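Putative acyl-CoA N-acyltransferase (Klebsiella pneumoniae subsp. pneumoniae, PDB 3LOD) probably transfers an acyl group from acyl-coenzyme A to an amine of a still unidentified substrate, as in other members of the GNAT family. Local coordinates at residues M3-D8 against A53-Q58; T48-A53 against A97-K102; T110-T115 against Q132-F137; L125-G130 against V147-P152. All coordinates share one frame; numbering follows the deposited sequence.

Contact 1 (M3-D8 against A53-Q58)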
loop_
_atom_site.group_PDB
_atom_site.type_symbol
_atom_site.label_atom_id
_atom_site.label_comp_id
_atom_site.label_asym_id
_atom_site.label_seq_id
_atom_site.Cartn_x
_atom_site.Cartn_y
_atom_site.Cartn_z
ATOM N N MET A 3 18.602 -2.742 -4.429
ATOM C CA MET A 3 19.062 -1.598 -5.282
ATOM C C MET A 3 18.131 -1.215 -6.470
ATOM O O MET A 3 18.546 -0.690 -7.501
ATOM C CB MET A 3 20.457 -1.858 -5.789
ATOM C CG MET A 3 21.469 -0.880 -5.299
ATOM S SD MET A 3 22.759 -0.730 -6.563
ATOM C CE MET A 3 24.193 -1.652 -5.807
ATOM N N TYR A 4 16.860 -1.522 -6.287
ATOM C CA TYR A 4 15.733 -0.885 -6.945
ATOM C C TYR A 4 15.490 0.513 -6.375
ATOM O O TYR A 4 16.009 0.866 -5.313
ATOM C CB TYR A 4 14.484 -1.704 -6.643
ATOM C CG TYR A 4 14.476 -3.075 -7.274
ATOM C CD1 TYR A 4 13.497 -3.406 -8.230
ATOM C CD2 TYR A 4 15.464 -4.049 -6.953
ATOM C CE1 TYR A 4 13.475 -4.663 -8.837
ATOM C CE2 TYR A 4 15.440 -5.321 -7.555
ATOM C CZ TYR A 4 14.430 -5.605 -8.494
ATOM O OH TYR A 4 14.356 -6.807 -9.097
ATOM N N THR A 5 14.639 1.288 -7.036
ATOM C CA THR A 5 14.466 2.686 -6.664
ATOM C C THR A 5 13.013 2.960 -6.182
ATOM O O THR A 5 12.132 2.195 -6.531
ATOM C CB THR A 5 14.994 3.570 -7.831
ATOM O OG1 THR A 5 15.788 4.607 -7.290
ATOM C CG2 THR A 5 13.918 4.176 -8.701
ATOM N N ILE A 6 12.764 3.993 -5.360
ATOM C CA ILE A 6 11.379 4.425 -4.980
ATOM C C ILE A 6 11.066 5.877 -5.333
ATOM O O ILE A 6 11.838 6.791 -4.993
ATOM C CB ILE A 6 11.095 4.264 -3.475
ATOM C CG1 ILE A 6 10.381 2.953 -3.217
ATOM C CG2 ILE A 6 10.135 5.312 -3.004
ATOM C CD1 ILE A 6 11.078 2.140 -2.259
ATOM N N THR A 7 9.943 6.119 -5.989
ATOM C CA THR A 7 9.648 7.481 -6.424
ATOM C C THR A 7 8.193 7.738 -6.300
ATOM O O THR A 7 7.409 6.795 -6.348
ATOM C CB THR A 7 9.943 7.705 -7.941
ATOM O OG1 THR A 7 9.021 6.929 -8.745
ATOM C CG2 THR A 7 11.411 7.397 -8.311
ATOM N N ASP A 8 7.824 9.009 -6.222
ATOM C CA ASP A 8 6.429 9.389 -6.306
ATOM C C ASP A 8 5.861 8.862 -7.629
ATOM O O ASP A 8 6.625 8.654 -8.576
ATOM C CB ASP A 8 6.282 10.912 -6.247
ATOM C CG ASP A 8 6.214 11.464 -4.803
ATOM O OD1 ASP A 8 5.969 10.671 -3.868
ATOM O OD2 ASP A 8 6.373 12.704 -4.608
ATOM N N ALA A 53 6.084 4.279 -6.178
ATOM C CA ALA A 53 6.412 3.108 -7.040
ATOM C C ALA A 53 7.807 2.583 -6.767
ATOM O O ALA A 53 8.686 3.352 -6.371
ATOM C CB ALA A 53 6.295 3.476 -8.491
ATOM N N ILE A 54 8.018 1.283 -6.972
ATOM C CA ILE A 54 9.371 0.724 -6.984
ATOM C C ILE A 54 9.749 0.333 -8.375
ATOM O O ILE A 54 8.992 -0.332 -9.094
ATOM C CB ILE A 54 9.501 -0.540 -6.184
ATOM C CG1 ILE A 54 8.416 -0.636 -5.187
ATOM C CG2 ILE A 54 10.838 -0.618 -5.398
ATOM C CD1 ILE A 54 8.173 -2.085 -4.925
ATOM N N ARG A 55 10.968 0.694 -8.731
ATOM C CA ARG A 55 11.436 0.613 -10.082
ATOM C C ARG A 55 12.649 -0.249 -10.091
ATOM O O ARG A 55 13.483 -0.192 -9.193
ATOM C CB ARG A 55 11.751 2.014 -10.598
ATOM C CG ARG A 55 10.770 3.080 -10.091
ATOM C CD ARG A 55 10.834 4.414 -10.843
ATOM N NE ARG A 55 10.042 4.293 -12.060
ATOM C CZ ARG A 55 8.854 4.855 -12.293
ATOM N NH1 ARG A 55 8.274 5.657 -11.400
ATOM N NH2 ARG A 55 8.263 4.624 -13.465
ATOM N N SER A 56 12.726 -1.057 -11.129
ATOM C CA SER A 56 13.877 -1.859 -11.390
ATOM C C SER A 56 15.082 -0.932 -11.657
ATOM O O SER A 56 14.926 0.308 -11.689
ATOM C CB SER A 56 13.592 -2.815 -12.554
ATOM O OG SER A 56 13.714 -2.172 -13.813
ATOM N N PRO A 57 16.294 -1.512 -11.773
ATOM C CA PRO A 57 17.365 -0.645 -12.268
ATOM C C PRO A 57 17.179 -0.186 -13.739
ATOM O O PRO A 57 17.612 0.927 -14.056
ATOM C CB PRO A 57 18.628 -1.490 -12.038
ATOM C CG PRO A 57 18.279 -2.310 -10.779
ATOM C CD PRO A 57 16.843 -2.725 -11.115
ATOM N N GLN A 58 16.504 -0.986 -14.588
ATOM C CA GLN A 58 16.037 -0.506 -15.928
ATOM C C GLN A 58 15.232 0.797 -15.805
ATOM O O GLN A 58 15.444 1.739 -16.584
ATOM C CB GLN A 58 15.160 -1.528 -16.691
ATOM C CG GLN A 58 15.840 -2.824 -17.122
ATOM C CD GLN A 58 16.369 -3.611 -15.927
ATOM O OE1 GLN A 58 17.573 -3.861 -15.832
ATOM N NE2 GLN A 58 15.475 -3.957 -14.979
HETATM O O HOH W 1 7.008 8.485 -11.624
#
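T5 and R55 face each other across two antiparallel strands and exchange a pair of backbone hydrogen bonds, a compact example of how the N and O of alternate residues on an edge strand are satisfied. T5 N reaches R55 O at 2.9 Å with an N-H...O angle of 164°, and R55 N returns the bond to T5 O. Two residues along, T7 and A53 form the second hydrogen-bonded pair: A53 N gives to T7 O at 2.8 Å and T7 N to A53 O at 3.1 Å. The non-hydrogen-bonded pair I6 and I54 lies between them; here the CA-H of each residue points at a carbonyl, I54 CA lying 3.2 Å from T5 O and I6 CA equally near A53 O.

On the face carrying T5, T7 and R55, the arginine is bent at chi3 (82°) and turns its guanidinium across the T7 side chain. R55 NH1 donates to T7 OG1 at 3.0 Å, with the oxygen in the guanidinium plane, while OG1 itself donates a hydrogen bond to D8 O, from above the carbonyl plane. A water accepts a weak bond from the same NH1 and donates to D8 O. The other guanidinium nitrogens are also engaged: NH2 in a salt bridge with E15, NE with G59 O. Nearer the start, T5 CG2 rests 3.6 Å from R55 CB, and the Y4 ring has P57 CD over one face.

Strand 5-8 is outermost in the GNAT sheet on this side. Strand 49-55 continues the sheet into strand 61-69, and helix 91-104 covers the face bearing I6 and I54.

Contact 2 (T48-A53 against A97-K102)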
loop_
_atom_site.group_PDB
_atom_site.type_symbol
_atom_site.label_atom_id
_atom_site.label_comp_id
_atom_site.label_asym_id
_atom_site.label_seq_id
_atom_site.Cartn_x
_atom_site.Cartn_y
_atom_site.Cartn_z
ATOM N N THR A 48 -4.346 14.646 -0.303
ATOM C CA THR A 48 -4.708 13.631 0.645
ATOM C C THR A 48 -4.213 12.252 0.241
ATOM O O THR A 48 -4.433 11.288 0.968
ATOM C CB THR A 48 -6.234 13.561 0.873
ATOM O OG1 THR A 48 -6.862 12.879 -0.229
ATOM C CG2 THR A 48 -6.841 14.977 1.121
ATOM N N VAL A 49 -3.525 12.142 -0.890
ATOM C CA VAL A 49 -3.061 10.839 -1.347
ATOM C C VAL A 49 -1.541 10.790 -1.482
ATOM O O VAL A 49 -0.949 11.640 -2.156
ATOM C CB VAL A 49 -3.692 10.498 -2.732
ATOM C CG1 VAL A 49 -3.134 9.158 -3.331
ATOM C CG2 VAL A 49 -5.234 10.492 -2.656
ATOM N N ILE A 50 -0.908 9.822 -0.818
ATOM C CA ILE A 50 0.496 9.510 -1.073
ATOM C C ILE A 50 0.526 8.243 -1.907
ATOM O O ILE A 50 -0.117 7.232 -1.550
ATOM C CB ILE A 50 1.284 9.223 0.223
ATOM C CG1 ILE A 50 1.430 10.478 1.076
ATOM C CG2 ILE A 50 2.670 8.611 -0.055
ATOM C CD1 ILE A 50 1.653 10.084 2.536
ATOM N N ALA A 51 1.303 8.283 -2.980
ATOM C CA ALA A 51 1.407 7.175 -3.880
ATOM C C ALA A 51 2.859 7.067 -4.311
ATOM O O ALA A 51 3.484 8.067 -4.729
ATOM C CB ALA A 51 0.549 7.433 -5.061
ATOM N N LEU A 52 3.379 5.850 -4.240
ATOM C CA LEU A 52 4.793 5.560 -4.550
ATOM C C LEU A 52 4.958 4.347 -5.468
ATOM O O LEU A 52 4.084 3.462 -5.487
ATOM C CB LEU A 52 5.550 5.271 -3.246
ATOM C CG LEU A 52 5.626 6.352 -2.158
ATOM C CD1 LEU A 52 6.479 5.899 -0.943
ATOM C CD2 LEU A 52 6.114 7.695 -2.693
ATOM N N ALA A 53 6.084 4.279 -6.178
ATOM C CA ALA A 53 6.412 3.108 -7.040
ATOM C C ALA A 53 7.807 2.583 -6.767
ATOM O O ALA A 53 8.686 3.352 -6.371
ATOM C CB ALA A 53 6.295 3.476 -8.491
ATOM N N ALA A 97 8.237 0.698 4.100
ATOM C CA ALA A 97 8.984 1.662 4.933
ATOM C C ALA A 97 8.950 3.053 4.334
ATOM O O ALA A 97 8.996 4.051 5.034
ATOM C CB ALA A 97 10.391 1.230 5.087
ATOM N N ALA A 98 8.874 3.109 3.013
ATOM C CA ALA A 98 8.949 4.371 2.312
ATOM C C ALA A 98 7.612 5.091 2.410
ATOM O O ALA A 98 7.584 6.339 2.464
ATOM C CB ALA A 98 9.342 4.148 0.880
ATOM N N LEU A 99 6.506 4.331 2.447
ATOM C CA LEU A 99 5.175 4.915 2.585
ATOM C C LEU A 99 4.986 5.426 4.022
ATOM O O LEU A 99 4.407 6.491 4.274
ATOM C CB LEU A 99 4.087 3.878 2.241
ATOM C CG LEU A 99 3.927 3.517 0.747
ATOM C CD1 LEU A 99 3.262 2.163 0.585
ATOM C CD2 LEU A 99 3.111 4.562 0.036
ATOM N N GLU A 100 5.468 4.635 4.964
ATOM C CA GLU A 100 5.479 5.055 6.359
ATOM C C GLU A 100 6.279 6.337 6.471
ATOM O O GLU A 100 5.814 7.336 7.069
ATOM C CB GLU A 100 6.066 3.951 7.260
ATOM C CG GLU A 100 5.282 2.668 7.181
ATOM C CD GLU A 100 5.870 1.572 8.050
ATOM O OE1 GLU A 100 7.064 1.663 8.429
ATOM O OE2 GLU A 100 5.126 0.615 8.359
ATOM N N ALA A 101 7.474 6.362 5.891
ATOM C CA ALA A 101 8.267 7.610 6.075
ATOM C C ALA A 101 7.455 8.813 5.553
ATOM O O ALA A 101 7.359 9.844 6.229
ATOM C CB ALA A 101 9.704 7.546 5.471
ATOM N N LYS A 102 6.811 8.663 4.395
ATOM C CA LYS A 102 6.057 9.779 3.834
ATOM C C LYS A 102 4.841 10.148 4.680
ATOM O O LYS A 102 4.445 11.327 4.746
ATOM C CB LYS A 102 5.750 9.583 2.335
ATOM C CG LYS A 102 7.040 9.828 1.526
ATOM C CD LYS A 102 6.908 10.631 0.192
ATOM C CE LYS A 102 6.446 12.085 0.381
ATOM N NZ LYS A 102 6.437 12.889 -0.911
#
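L52 meets A98, L99 and K102 where a helix packs on a strand. Its CB lies 4.2 Å from L99 CD2, and CG comes closer to that same methyl, at 3.8 Å. The chain then forks. CD1 goes to the helix backbone, 3.6 Å from A98 O, and also touches A98 CB and L99 CD2; CD2 turns instead to the aliphatic part of the lysine, 4.2 Å from K102 CD. L52 and L99 point past one another from the two sides, L99 CD2 lying along the flank of L52.

I50, two residues earlier on the same face of the strand, repeats the theme one helical turn later. A chi1 of -68° sets CG1 beside the backbone N and leaves CG2 anti to it, where this methyl faces K102 CB at 4.0 Å and L99 CD2, while CD1 reaches K102 O at 3.8 Å. No hydrogen bond links the two segments, and apolar contact holds the interface.

The axes of 49-53 and 97-102 approach to 9.2 Å and run roughly antiparallel, at 150°. Strand 49-55 lies between strands 5-8 and 61-69 in the GNAT sheet, and A98 of helix 91-104 touches I6 of the edge strand.

Contact 3 (T110-T115 against Q132-F137)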
loop_
_atom_site.group_PDB
_atom_site.type_symbol
_atom_site.label_atom_id
_atom_site.label_comp_id
_atom_site.label_asym_id
_atom_site.label_seq_id
_atom_site.Cartn_x
_atom_site.Cartn_y
_atom_site.Cartn_z
ATOM N N THR A 110 -1.122 6.951 12.757
ATOM C CA THR A 110 -1.552 5.547 12.768
ATOM C C THR A 110 -1.876 5.202 11.332
ATOM O O THR A 110 -2.582 5.980 10.635
ATOM C CB THR A 110 -2.809 5.384 13.573
ATOM O OG1 THR A 110 -2.564 5.811 14.923
ATOM C CG2 THR A 110 -3.223 3.976 13.627
ATOM N N LEU A 111 -1.329 4.069 10.869
ATOM C CA LEU A 111 -1.692 3.533 9.569
ATOM C C LEU A 111 -2.568 2.365 9.729
ATOM O O LEU A 111 -2.219 1.493 10.483
ATOM C CB LEU A 111 -0.473 3.026 8.850
ATOM C CG LEU A 111 0.065 4.009 7.870
ATOM C CD1 LEU A 111 1.038 3.221 7.047
ATOM C CD2 LEU A 111 -1.105 4.593 7.026
ATOM N N ARG A 112 -3.661 2.306 8.984
ATOM C CA ARG A 112 -4.504 1.126 8.995
ATOM C C ARG A 112 -4.663 0.585 7.612
ATOM O O ARG A 112 -4.506 1.338 6.654
ATOM C CB ARG A 112 -5.895 1.511 9.430
ATOM C CG ARG A 112 -5.883 2.343 10.590
ATOM C CD ARG A 112 -6.928 3.380 10.432
ATOM N NE ARG A 112 -7.572 3.452 11.709
ATOM C CZ ARG A 112 -8.672 4.141 11.919
ATOM N NH1 ARG A 112 -9.187 4.851 10.904
ATOM N NH2 ARG A 112 -9.200 4.155 13.149
ATOM N N LEU A 113 -5.060 -0.692 7.494
ATOM C CA LEU A 113 -5.341 -1.227 6.176
ATOM C C LEU A 113 -6.399 -2.298 6.274
ATOM O O LEU A 113 -6.549 -2.930 7.328
ATOM C CB LEU A 113 -4.039 -1.793 5.510
ATOM C CG LEU A 113 -3.430 -2.910 6.349
ATOM C CD1 LEU A 113 -4.046 -4.255 5.960
ATOM C CD2 LEU A 113 -1.925 -2.976 6.315
ATOM N N GLU A 114 -7.106 -2.504 5.163
ATOM C CA GLU A 114 -7.993 -3.647 4.957
ATOM C C GLU A 114 -7.414 -4.454 3.766
ATOM O O GLU A 114 -7.105 -3.870 2.741
ATOM C CB GLU A 114 -9.414 -3.124 4.648
ATOM C CG GLU A 114 -10.543 -4.176 4.435
ATOM C CD GLU A 114 -10.471 -4.972 3.101
ATOM O OE1 GLU A 114 -10.397 -4.385 1.978
ATOM O OE2 GLU A 114 -10.510 -6.227 3.187
ATOM N N THR A 115 -7.230 -5.767 3.922
ATOM C CA THR A 115 -7.160 -6.716 2.779
ATOM C C THR A 115 -7.985 -7.959 3.020
ATOM O O THR A 115 -8.251 -8.318 4.165
ATOM C CB THR A 115 -5.763 -7.361 2.538
ATOM O OG1 THR A 115 -5.012 -7.393 3.768
ATOM C CG2 THR A 115 -5.016 -6.707 1.358
ATOM N N GLN A 132 -0.934 -5.003 13.393
ATOM C CA GLN A 132 -1.655 -5.965 14.211
ATOM C C GLN A 132 -3.106 -6.019 13.813
ATOM O O GLN A 132 -3.678 -5.001 13.442
ATOM C CB GLN A 132 -1.593 -5.563 15.668
ATOM C CG GLN A 132 -0.239 -5.098 16.164
ATOM C CD GLN A 132 0.036 -5.618 17.536
ATOM O OE1 GLN A 132 0.177 -4.849 18.466
ATOM N NE2 GLN A 132 0.071 -6.941 17.683
ATOM N N THR A 133 -3.722 -7.193 13.897
ATOM C CA THR A 133 -5.116 -7.294 13.482
ATOM C C THR A 133 -5.992 -6.394 14.371
ATOM O O THR A 133 -5.652 -6.092 15.539
ATOM C CB THR A 133 -5.636 -8.757 13.512
ATOM O OG1 THR A 133 -5.210 -9.366 14.725
ATOM C CG2 THR A 133 -5.070 -9.583 12.384
ATOM N N ARG A 134 -7.108 -5.933 13.820
ATOM C CA ARG A 134 -8.035 -5.116 14.589
ATOM C C ARG A 134 -9.415 -5.258 13.933
ATOM O O ARG A 134 -9.564 -5.970 12.941
ATOM C CB ARG A 134 -7.573 -3.665 14.591
ATOM C CG ARG A 134 -8.029 -2.958 13.373
ATOM C CD ARG A 134 -7.451 -1.622 13.245
ATOM N NE ARG A 134 -8.078 -0.796 14.255
ATOM C CZ ARG A 134 -9.290 -0.251 14.147
ATOM N NH1 ARG A 134 -9.762 0.466 15.139
ATOM N NH2 ARG A 134 -10.025 -0.423 13.046
ATOM N N CYS A 135 -10.423 -4.600 14.497
ATOM C CA CYS A 135 -11.784 -4.598 13.934
ATOM C C CYS A 135 -11.897 -3.654 12.754
ATOM O O CYS A 135 -11.073 -2.763 12.604
ATOM C CB CYS A 135 -12.795 -4.078 14.975
ATOM S SG CYS A 135 -12.324 -4.343 16.650
ATOM N N ALA A 136 -12.979 -3.808 11.993
ATOM C CA ALA A 136 -13.457 -2.816 11.024
ATOM C C ALA A 136 -13.300 -1.356 11.466
ATOM O O ALA A 136 -13.489 -1.054 12.632
ATOM C CB ALA A 136 -14.917 -3.093 10.718
ATOM N N PHE A 137 -12.959 -0.469 10.528
ATOM C CA PHE A 137 -12.936 0.983 10.752
ATOM C C PHE A 137 -13.619 1.621 9.565
ATOM O O PHE A 137 -13.709 1.007 8.505
ATOM C CB PHE A 137 -11.500 1.525 10.894
ATOM C CG PHE A 137 -10.507 1.028 9.818
ATOM C CD1 PHE A 137 -9.759 -0.092 10.020
ATOM C CD2 PHE A 137 -10.307 1.725 8.660
ATOM C CE1 PHE A 137 -8.847 -0.555 9.055
ATOM C CE2 PHE A 137 -9.411 1.264 7.683
ATOM C CZ PHE A 137 -8.682 0.141 7.881
#
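The backbones of R112-E114 and R134-F137 run almost at right angles, 87° apart, with no hydrogen bond between them, so the contact rests on side chains. F137 and R112 carry most of it, the arginine using both aliphatic stem and flat head against a single aromatic residue. R112 CB sits over one face of the F137 ring, 3.9 Å from its centroid, in a CH-pi contact displaced toward the CZ rim. Bends at chi2 and chi3 lead the arginine back along the ring. Its guanidinium ends up with F137 CB over one face, R112 CZ and F137 CB being 4.0 Å apart, and its plane is only 20° from that of the ring. The ring's edge faces the strand backbone, with F137 CZ 3.7 Å from L113 C.

R134 approaches the same arginine: R112 NH2 lies over one face of the R134 guanidinium, 4.2 Å from R134 NH1. Both arginines gather round the E150 carboxylate in long, weak ion pairs.

Strand 146-152 runs between strands 110-116 and 132-134 in the sheet, so F137 reaches R112 past it, meeting the ring of its F148. L113 points away from this contact, onto Y126 of helix 120-128.

Contact 4 (L125-G130 against V147-P152)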
loop_
_atom_site.group_PDB
_atom_site.type_symbol
_atom_site.label_atom_id
_atom_site.label_comp_id
_atom_site.label_asym_id
_atom_site.label_seq_id
_atom_site.Cartn_x
_atom_site.Cartn_y
_atom_site.Cartn_z
ATOM N N LEU A 125 3.530 -9.924 5.319
ATOM C CA LEU A 125 4.442 -8.791 5.239
ATOM C C LEU A 125 4.075 -7.758 6.328
ATOM O O LEU A 125 4.938 -7.294 7.072
ATOM C CB LEU A 125 4.396 -8.169 3.868
ATOM C CG LEU A 125 4.981 -6.756 3.843
ATOM C CD1 LEU A 125 6.473 -6.830 3.997
ATOM C CD2 LEU A 125 4.692 -6.131 2.540
ATOM N N TYR A 126 2.800 -7.433 6.481
ATOM C CA TYR A 126 2.463 -6.438 7.463
ATOM C C TYR A 126 2.775 -6.904 8.847
ATOM O O TYR A 126 3.268 -6.105 9.630
ATOM C CB TYR A 126 1.007 -6.028 7.372
ATOM C CG TYR A 126 0.640 -5.537 5.996
ATOM C CD1 TYR A 126 1.420 -4.564 5.318
ATOM C CD2 TYR A 126 -0.484 -6.025 5.369
ATOM C CE1 TYR A 126 1.095 -4.156 4.015
ATOM C CE2 TYR A 126 -0.835 -5.606 4.084
ATOM C CZ TYR A 126 -0.049 -4.679 3.414
ATOM O OH TYR A 126 -0.483 -4.282 2.125
ATOM N N THR A 127 2.461 -8.164 9.158
ATOM C CA THR A 127 2.720 -8.775 10.479
ATOM C C THR A 127 4.202 -8.738 10.840
ATOM O O THR A 127 4.553 -8.411 11.966
ATOM C CB THR A 127 2.242 -10.252 10.536
ATOM O OG1 THR A 127 0.970 -10.356 9.889
ATOM C CG2 THR A 127 2.130 -10.773 11.973
ATOM N N ARG A 128 5.061 -9.067 9.873
ATOM C CA ARG A 128 6.520 -8.997 10.031
ATOM C C ARG A 128 6.985 -7.574 10.363
ATOM O O ARG A 128 8.104 -7.392 10.859
ATOM C CB ARG A 128 7.240 -9.461 8.749
ATOM C CG ARG A 128 7.696 -10.924 8.722
ATOM C CD ARG A 128 8.432 -11.254 7.416
ATOM N NE ARG A 128 7.525 -11.604 6.309
ATOM C CZ ARG A 128 7.501 -11.048 5.083
ATOM N NH1 ARG A 128 8.345 -10.069 4.720
ATOM N NH2 ARG A 128 6.609 -11.476 4.198
ATOM N N ASN A 129 6.143 -6.568 10.100
ATOM C CA ASN A 129 6.527 -5.166 10.356
ATOM C C ASN A 129 5.602 -4.377 11.283
ATOM O O ASN A 129 5.416 -3.164 11.135
ATOM C CB ASN A 129 6.823 -4.423 9.054
ATOM C CG ASN A 129 7.867 -5.141 8.208
ATOM O OD1 ASN A 129 7.531 -5.847 7.249
ATOM N ND2 ASN A 129 9.133 -4.999 8.579
ATOM N N GLY A 130 5.027 -5.073 12.243
ATOM C CA GLY A 130 4.403 -4.409 13.354
ATOM C C GLY A 130 2.959 -4.075 13.197
ATOM O O GLY A 130 2.407 -3.466 14.087
ATOM N N VAL A 147 -9.487 -8.597 6.526
ATOM C CA VAL A 147 -8.573 -8.477 7.670
ATOM C C VAL A 147 -8.201 -7.008 7.759
ATOM O O VAL A 147 -7.780 -6.403 6.765
ATOM C CB VAL A 147 -7.284 -9.304 7.482
ATOM C CG1 VAL A 147 -6.468 -9.338 8.743
ATOM C CG2 VAL A 147 -7.640 -10.705 7.089
ATOM N N PHE A 148 -8.406 -6.442 8.940
ATOM C CA PHE A 148 -8.052 -5.085 9.220
ATOM C C PHE A 148 -6.827 -5.149 10.068
ATOM O O PHE A 148 -6.753 -6.030 10.936
ATOM C CB PHE A 148 -9.172 -4.430 9.988
ATOM C CG PHE A 148 -10.473 -4.475 9.259
ATOM C CD1 PHE A 148 -10.753 -3.543 8.245
ATOM C CD2 PHE A 148 -11.429 -5.454 9.569
ATOM C CE1 PHE A 148 -11.961 -3.575 7.545
ATOM C CE2 PHE A 148 -12.641 -5.493 8.879
ATOM C CZ PHE A 148 -12.901 -4.546 7.856
ATOM N N MET A 149 -5.878 -4.227 9.820
ATOM C CA MET A 149 -4.614 -4.164 10.565
ATOM C C MET A 149 -4.205 -2.720 10.812
ATOM O O MET A 149 -4.575 -1.820 10.069
ATOM C CB MET A 149 -3.486 -4.960 9.829
ATOM C CG MET A 149 -3.897 -6.346 9.236
ATOM S SD MET A 149 -2.487 -7.409 8.659
ATOM C CE MET A 149 -1.796 -7.641 10.317
ATOM N N GLU A 150 -3.466 -2.447 11.876
ATOM C CA GLU A 150 -2.907 -1.126 11.999
ATOM C C GLU A 150 -1.623 -1.140 12.762
ATOM O O GLU A 150 -1.253 -2.143 13.318
ATOM C CB GLU A 150 -3.893 -0.129 12.606
ATOM C CG GLU A 150 -4.279 -0.367 14.098
ATOM C CD GLU A 150 -4.964 0.856 14.764
ATOM O OE1 GLU A 150 -4.650 1.137 15.957
ATOM O OE2 GLU A 150 -5.798 1.532 14.088
ATOM N N LYS A 151 -0.966 0.005 12.770
ATOM C CA LYS A 151 0.355 0.164 13.303
ATOM C C LYS A 151 0.518 1.640 13.738
ATOM O O LYS A 151 0.230 2.543 12.954
ATOM C CB LYS A 151 1.341 -0.115 12.188
ATOM C CG LYS A 151 2.757 -0.020 12.641
ATOM C CD LYS A 151 3.692 -0.083 11.479
ATOM C CE LYS A 151 5.083 -0.007 12.003
ATOM N NZ LYS A 151 6.035 -0.379 10.956
ATOM N N PRO A 152 0.982 1.884 14.985
ATOM C CA PRO A 152 1.288 3.272 15.383
ATOM C C PRO A 152 2.593 3.697 14.774
ATOM O O PRO A 152 3.555 2.951 14.779
ATOM C CB PRO A 152 1.387 3.200 16.908
ATOM C CG PRO A 152 1.648 1.820 17.249
ATOM C CD PRO A 152 1.174 0.937 16.109
#
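K151 stretches its side chain out to grip the main chain just beyond the end of a helix, at N129 O, within the Schellman motif that ends helix 120-128 with G130 as C-prime. G130 has a positive phi (90°). The backbone N of Y131 turns back to Y126 O, and G130 N makes a weak bond to T127 O.

In K151, CG stands anti to the backbone N (chi1 -178°) and the rest is straight, so CG passes 3.8 Å from G130 O before NZ donates to N129 O at 2.9 Å. NZ also forms a salt bridge with E100, so that K151 links strand 146-152 to helix 91-104 and to the turn after helix 120-128.

Further back on the strand, M149 points at the helix itself. Its side chain crosses that of Y126 at about a right angle and places the sulfur at the ring edge, 5.4 Å from the centroid and 75° off the ring normal, a Met-aromatic contact. SD also touches Y126 CB at 4.0 Å. A turn at chi3 carries the terminal methyl round to the next helical residue, M149 CE resting 3.9 Å from T127 OG1, a hydroxyl already hydrogen-bonded to I123 O.

From the N terminus, contact 1 closes the first long loop, bringing strand 49-55 back beside strand 5-8 after helix 14-26. Contact 2 begins on the same strand, sharing A53, and closes over the central strands onto helix 91-104; the segments of the two contacts alternate along the chain, so they cross. Contacts 3 and 4 follow in series and cross each other too, both belonging to the side of the sheet built from the C-terminal strands, where strand 146-152 inserts between 110-116 and 132-134. Contacts 1 and 3 lie on opposite sides of the chain's centre, about 27 Å between their centres. Helix 91-104, which contact 2 joins to strand 49-55, also touches contacts 3 and 4.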